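Local atomic coordinates of suppressor of fused family protein (Neisseria gonorrhoeae, PDB entry 3K5J), a protein that is of unknown function but resembles the N-terminal domain of human Suppressor of fused and may, like it, take part in protein binding. Residues Gln65-Ile70 and Phe117-Pro122; Ala166-Leu171 and Ala176-Gln181. One frame throughout, in Å; residues are numbered along the deposited sequence.

Contact 1. Residues Gln65-Ile70 and Phe117-Pro122; sequences QEFFII and FLISLP
Phe67 meets Ile119, Phe68 meets Pro122 and Ile69 meets Phe117, all three apolar contacts. Two of the rings are met at the rim. CE1 of Phe67 lies 3.8 Å from Ile119 CG2, which sits close to the ring plane, and the same CE1 is 4.0 Å from Ile119 CD1, so one edge carbon rests against both branches of the isoleucine. Phe68 leaves the opposite face of the strand from Phe67; with chi1 64° its CG stands between backbone N and carbonyl carbon, and the ring's far end swings to Pro122. There CZ comes within 3.6 Å of Pro122 CB, which is close to the plane of the phenyl ring, and the two side chains cross at about a right angle. In the third pair the tip of Phe117, CZ, reaches Ile69 CD1 at 3.9 Å and touches CG1 as well.

The two strands are not direct sheet neighbours. Strand 135-143 runs between them, parallel to 65-71 and antiparallel to 116-120. Helix 77-91 covers Ile69 and Phe117 through Leu82 and Thr81, while Phe68 and Pro122 face helix 127-130, and Trp139 lies nearly parallel to the Phe68 ring.

Contact 2. Residues Ala166-Leu171 and Ala176-Gln181; sequences AGIDYL and ASTVWQ. With SO4 (sulfate ion), chain D.
Thr178 turns its methyl, CG2, toward the end of helix 156-166, where two other methyl groups receive it. Ile168 CG2 is the nearer, 3.5 Å from Thr178 CG2, and the two side chains cross at about a right angle. Ala166 CB touches the same methyl at 3.7 Å. The threonine's chi1 of 63° sorts its two branches: CG2, anti to the carbonyl carbon, faces Ala166 and Ile168, while OG1 is hydrogen-bonded to Glu147.

Between the two aliphatic partners the chain leaves the helix at Gly167, whose positive phi (67°) turns it out of helical geometry. Farther along, Asp169 closes an Asx turn: its OD1 accepts from the backbone N of Leu171 at 3.0 Å, from outside the carboxylate plane. The irregular tail 176-181 touches helix 156-166 through Thr178 (on Leu159, Lys162 and Phe163), then turns Val179 and Gln181 to helix 145-150.

Ser177 points away from the 166-171 loop; its OG, in one of two deposited conformers, lies 2.5 Å from sulfate O3, so short that the detail of this bond is doubtful. The same hydroxyl is also bonded to those of Thr144 and Thr146; Thr146 OG1 binds the ion too, which probably came from the crystallisation liquor.

How the contacts relate
Contact 1 lies in the heart of the chain, about 4 Å from its centre, whereas contact 2 is a surface feature about 18 Å out; their own centres are about 17 Å apart. Along the sequence they follow in series. They nevertheless meet through the C-terminal ends of two of their segments: Ile70 CD1 packs on Tyr170 CE1 at 3.8 Å, and Leu171 CD2 reaches Ile70 O at the same distance. Trp139 of strand 135-143 is shared, its ring meeting Phe68 with nearly parallel planes and Tyr170 edge-to-face. A glycerol, probably from the crystallisation liquor, lies about 4 Å from the Ile168 side chain; neither contact is tied to a known active site.

Contact 1. Residues Gln65-Ile70 and Phe117-Pro122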
loop_
_atom_site.group_PDB
_atom_site.type_symbol
_atom_site.label_atom_id
_atom_site.label_comp_id
_atom_site.label_asym_id
_atom_site.label_seq_id
_atom_site.Cartn_x
_atom_site.Cartn_y
_atom_site.Cartn_z
ATOM N N GLN A 65 -8.309 -2.142 8.598
ATOM C CA GLN A 65 -7.060 -2.425 7.903
ATOM C C GLN A 65 -6.315 -1.104 7.608
ATOM O O GLN A 65 -6.924 -0.044 7.507
ATOM C CB GLN A 65 -7.244 -3.252 6.619
ATOM C CG GLN A 65 -8.309 -2.661 5.682
ATOM C CD GLN A 65 -9.589 -3.445 5.613
ATOM O OE1 GLN A 65 -9.878 -4.251 6.500
ATOM N NE2 GLN A 65 -10.392 -3.177 4.584
ATOM N N GLU A 66 -5.009 -1.268 7.489
ATOM C CA GLU A 66 -4.082 -0.279 6.961
ATOM C C GLU A 66 -3.514 -0.798 5.647
ATOM O O GLU A 66 -3.721 -1.969 5.291
ATOM C CB GLU A 66 -2.930 -0.053 7.926
ATOM C CG GLU A 66 -3.311 0.441 9.306
ATOM C CD GLU A 66 -3.930 1.818 9.429
ATOM O OE1 GLU A 66 -3.948 2.572 8.428
ATOM O OE2 GLU A 66 -4.429 2.137 10.555
ATOM N N PHE A 67 -2.767 0.069 4.956
ATOM C CA PHE A 67 -2.240 -0.231 3.630
ATOM C C PHE A 67 -0.752 0.131 3.570
ATOM O O PHE A 67 -0.302 1.085 4.222
ATOM C CB PHE A 67 -3.003 0.561 2.574
ATOM C CG PHE A 67 -4.479 0.264 2.557
ATOM C CD1 PHE A 67 -4.947 -0.901 1.950
ATOM C CD2 PHE A 67 -5.371 1.034 3.260
ATOM C CE1 PHE A 67 -6.281 -1.205 1.980
ATOM C CE2 PHE A 67 -6.718 0.688 3.315
ATOM C CZ PHE A 67 -7.168 -0.422 2.688
ATOM N N PHE A 68 0.028 -0.580 2.757
ATOM C CA PHE A 68 1.417 -0.219 2.569
ATOM C C PHE A 68 1.866 -0.359 1.126
ATOM O O PHE A 68 1.333 -1.169 0.355
ATOM C CB PHE A 68 2.365 -1.019 3.503
ATOM C CG PHE A 68 2.386 -2.475 3.266
ATOM C CD1 PHE A 68 3.308 -3.010 2.361
ATOM C CD2 PHE A 68 1.555 -3.328 3.943
ATOM C CE1 PHE A 68 3.336 -4.374 2.106
ATOM C CE2 PHE A 68 1.608 -4.688 3.700
ATOM C CZ PHE A 68 2.484 -5.221 2.782
ATOM N N ILE A 69 2.891 0.423 0.796
ATOM C CA ILE A 69 3.533 0.471 -0.529
ATOM C C ILE A 69 4.997 0.081 -0.342
ATOM O O ILE A 69 5.674 0.626 0.570
ATOM C CB ILE A 69 3.442 1.880 -1.141
ATOM C CG1 ILE A 69 1.997 2.314 -1.358
ATOM C CG2 ILE A 69 4.257 1.968 -2.442
ATOM C CD1 ILE A 69 1.755 3.821 -1.495
ATOM N N ILE A 70 5.465 -0.829 -1.194
ATOM C CA ILE A 70 6.885 -1.225 -1.223
ATOM C C ILE A 70 7.532 -0.518 -2.407
ATOM O O ILE A 70 7.120 -0.710 -3.545
ATOM C CB ILE A 70 7.117 -2.764 -1.300
ATOM C CG1 ILE A 70 6.164 -3.547 -0.387
ATOM C CG2 ILE A 70 8.594 -3.095 -1.064
ATOM C CD1 ILE A 70 6.262 -5.070 -0.574
ATOM N N PHE A 117 -3.370 0.308 -7.939
ATOM C CA PHE A 117 -2.964 -0.756 -7.025
ATOM C C PHE A 117 -4.056 -1.808 -6.959
ATOM O O PHE A 117 -5.213 -1.487 -7.067
ATOM C CB PHE A 117 -2.802 -0.221 -5.592
ATOM C CG PHE A 117 -1.738 0.850 -5.403
ATOM C CD1 PHE A 117 -0.390 0.600 -5.687
ATOM C CD2 PHE A 117 -2.063 2.059 -4.804
ATOM C CE1 PHE A 117 0.574 1.540 -5.432
ATOM C CE2 PHE A 117 -1.101 3.005 -4.563
ATOM C CZ PHE A 117 0.223 2.747 -4.879
ATOM N N LEU A 118 -3.639 -3.036 -6.752
ATOM C CA LEU A 118 -4.509 -4.127 -6.331
ATOM C C LEU A 118 -4.306 -4.382 -4.842
ATOM O O LEU A 118 -3.183 -4.628 -4.405
ATOM C CB LEU A 118 -4.197 -5.408 -7.072
ATOM C CG LEU A 118 -4.991 -6.683 -6.708
ATOM C CD1 LEU A 118 -6.507 -6.481 -6.923
ATOM C CD2 LEU A 118 -4.442 -7.949 -7.400
ATOM N N ILE A 119 -5.376 -4.248 -4.069
ATOM C CA ILE A 119 -5.319 -4.447 -2.594
ATOM C C ILE A 119 -5.153 -5.950 -2.372
ATOM O O ILE A 119 -6.022 -6.747 -2.749
ATOM C CB ILE A 119 -6.552 -3.887 -1.868
ATOM C CG1 ILE A 119 -6.670 -2.369 -2.109
ATOM C CG2 ILE A 119 -6.439 -4.218 -0.387
ATOM C CD1 ILE A 119 -7.909 -1.710 -1.595
ATOM N N SER A 120 -4.013 -6.311 -1.813
ATOM C CA SER A 120 -3.560 -7.688 -1.701
ATOM C C SER A 120 -3.159 -8.107 -0.295
ATOM O O SER A 120 -2.822 -7.262 0.538
ATOM C CB SER A 120 -2.367 -7.889 -2.629
ATOM O OG SER A 120 -2.670 -7.529 -3.970
ATOM N N LEU A 121 -3.162 -9.411 -0.048
ATOM C CA LEU A 121 -2.544 -9.914 1.163
ATOM C C LEU A 121 -1.035 -9.633 1.090
ATOM O O LEU A 121 -0.474 -9.490 -0.007
ATOM C CB LEU A 121 -2.808 -11.399 1.333
ATOM C CG LEU A 121 -4.239 -11.796 1.600
ATOM C CD1 LEU A 121 -4.441 -13.307 1.540
ATOM C CD2 LEU A 121 -4.779 -11.181 2.929
ATOM N N PRO A 122 -0.363 -9.526 2.249
ATOM C CA PRO A 122 1.037 -9.012 2.276
ATOM C C PRO A 122 2.032 -10.149 2.008
ATOM O O PRO A 122 2.848 -10.500 2.860
ATOM C CB PRO A 122 1.140 -8.424 3.689
ATOM C CG PRO A 122 0.233 -9.291 4.509
ATOM C CD PRO A 122 -0.964 -9.508 3.597
#

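Contact 2. Residues Ala166-Leu171 and Ala176-Gln181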
loop_
_atom_site.group_PDB
_atom_site.type_symbol
_atom_site.label_atom_id
_atom_site.label_comp_id
_atom_site.label_asym_id
_atom_site.label_seq_id
_atom_site.Cartn_x
_atom_site.Cartn_y
_atom_site.Cartn_z
ATOM N N ALA A 166 4.371 -15.535 -13.494
ATOM C CA ALA A 166 5.398 -14.646 -14.067
ATOM C C ALA A 166 6.514 -14.365 -13.051
ATOM O O ALA A 166 7.654 -14.070 -13.432
ATOM C CB ALA A 166 4.730 -13.326 -14.549
ATOM N N GLY A 167 6.212 -14.493 -11.755
ATOM C CA GLY A 167 7.140 -14.113 -10.687
ATOM C C GLY A 167 7.350 -12.607 -10.676
ATOM O O GLY A 167 8.499 -12.138 -10.655
ATOM N N ILE A 168 6.256 -11.847 -10.706
ATOM C CA ILE A 168 6.363 -10.419 -10.973
ATOM C C ILE A 168 7.355 -9.689 -10.069
ATOM O O ILE A 168 7.416 -9.897 -8.822
ATOM C CB ILE A 168 5.046 -9.702 -10.993
ATOM C CG1 ILE A 168 4.332 -9.834 -9.651
ATOM C CG2 ILE A 168 4.169 -10.196 -12.195
ATOM C CD1 ILE A 168 3.181 -8.850 -9.514
ATOM N N ASP A 169 8.122 -8.816 -10.685
ATOM C CA ASP A 169 9.013 -7.942 -9.914
ATOM C C ASP A 169 8.267 -6.662 -9.663
ATOM O O ASP A 169 8.278 -5.740 -10.459
ATOM C CB ASP A 169 10.303 -7.677 -10.632
ATOM C CG ASP A 169 11.263 -6.814 -9.825
ATOM O OD1 ASP A 169 10.941 -6.396 -8.683
ATOM O OD2 ASP A 169 12.360 -6.589 -10.321
ATOM N N TYR A 170 7.685 -6.614 -8.472
ATOM C CA TYR A 170 6.900 -5.487 -8.079
ATOM C C TYR A 170 7.694 -4.204 -7.781
ATOM O O TYR A 170 7.123 -3.125 -7.644
ATOM C CB TYR A 170 5.983 -5.847 -6.902
ATOM C CG TYR A 170 6.719 -6.470 -5.749
ATOM C CD1 TYR A 170 7.359 -5.679 -4.800
ATOM C CD2 TYR A 170 6.738 -7.821 -5.587
ATOM C CE1 TYR A 170 8.044 -6.245 -3.744
ATOM C CE2 TYR A 170 7.416 -8.397 -4.522
ATOM C CZ TYR A 170 8.062 -7.600 -3.604
ATOM O OH TYR A 170 8.754 -8.182 -2.564
ATOM N N LEU A 171 9.018 -4.313 -7.710
ATOM C CA LEU A 171 9.889 -3.164 -7.588
ATOM C C LEU A 171 10.332 -2.558 -8.895
ATOM O O LEU A 171 10.947 -1.515 -8.885
ATOM C CB LEU A 171 11.104 -3.473 -6.717
ATOM C CG LEU A 171 10.778 -3.915 -5.297
ATOM C CD1 LEU A 171 12.103 -4.345 -4.580
ATOM C CD2 LEU A 171 10.061 -2.835 -4.526
ATOM N N ALA A 176 7.023 -6.008 -17.288
ATOM C CA ALA A 176 6.072 -6.390 -18.311
ATOM C C ALA A 176 4.717 -6.704 -17.712
ATOM O O ALA A 176 4.597 -7.257 -16.597
ATOM C CB ALA A 176 6.570 -7.594 -19.080
ATOM N N SER A 177 3.679 -6.394 -18.456
ATOM C CA SER A 177 2.349 -6.919 -18.123
ATOM C C SER A 177 2.314 -8.425 -18.186
ATOM O O SER A 177 3.038 -9.041 -18.979
ATOM C CB SER A 177 1.285 -6.410 -19.071
ATOM O OG SER A 177 0.978 -5.076 -18.785
ATOM N N THR A 178 1.429 -9.022 -17.381
ATOM C CA THR A 178 1.199 -10.467 -17.348
ATOM C C THR A 178 -0.007 -10.905 -18.168
ATOM O O THR A 178 -0.299 -12.103 -18.234
ATOM C CB THR A 178 0.993 -10.947 -15.917
ATOM O OG1 THR A 178 -0.194 -10.355 -15.340
ATOM C CG2 THR A 178 2.227 -10.693 -15.111
ATOM N N VAL A 179 -0.704 -9.958 -18.748
ATOM C CA VAL A 179 -1.908 -10.272 -19.509
ATOM C C VAL A 179 -1.900 -9.441 -20.784
ATOM O O VAL A 179 -1.207 -8.424 -20.900
ATOM C CB VAL A 179 -3.197 -9.999 -18.704
ATOM C CG1 VAL A 179 -3.263 -10.819 -17.396
ATOM C CG2 VAL A 179 -3.364 -8.524 -18.503
ATOM N N TRP A 180 -2.633 -9.936 -21.776
ATOM C CA TRP A 180 -2.782 -9.268 -23.060
ATOM C C TRP A 180 -4.223 -9.458 -23.511
ATOM O O TRP A 180 -4.760 -10.573 -23.392
ATOM C CB TRP A 180 -1.838 -9.858 -24.141
ATOM C CG TRP A 180 -2.126 -9.233 -25.466
ATOM C CD1 TRP A 180 -1.707 -7.982 -25.916
ATOM C CD2 TRP A 180 -2.988 -9.761 -26.469
ATOM N NE1 TRP A 180 -2.268 -7.737 -27.149
ATOM C CE2 TRP A 180 -3.052 -8.807 -27.508
ATOM C CE3 TRP A 180 -3.745 -10.931 -26.570
ATOM C CZ2 TRP A 180 -3.822 -9.010 -28.654
ATOM C CZ3 TRP A 180 -4.505 -11.145 -27.734
ATOM C CH2 TRP A 180 -4.527 -10.189 -28.753
ATOM N N GLN A 181 -4.860 -8.412 -23.980
ATOM C CA GLN A 181 -6.224 -8.607 -24.547
ATOM C C GLN A 181 -6.329 -8.057 -25.963
ATOM O O GLN A 181 -5.763 -7.012 -26.258
ATOM C CB GLN A 181 -7.294 -7.969 -23.645
ATOM C CG GLN A 181 -7.473 -8.696 -22.303
ATOM C CD GLN A 181 -8.576 -8.076 -21.430
ATOM O OE1 GLN A 181 -8.529 -6.892 -21.099
ATOM N NE2 GLN A 181 -9.577 -8.877 -21.081
HETATM S S SO4 D . 0.861 -2.095 -20.484
HETATM O O1 SO4 D . 0.500 -2.099 -21.880
HETATM O O2 SO4 D . -0.282 -2.288 -19.669
HETATM O O3 SO4 D . 1.780 -3.254 -20.337
HETATM O O4 SO4 D . 1.605 -0.864 -20.122
#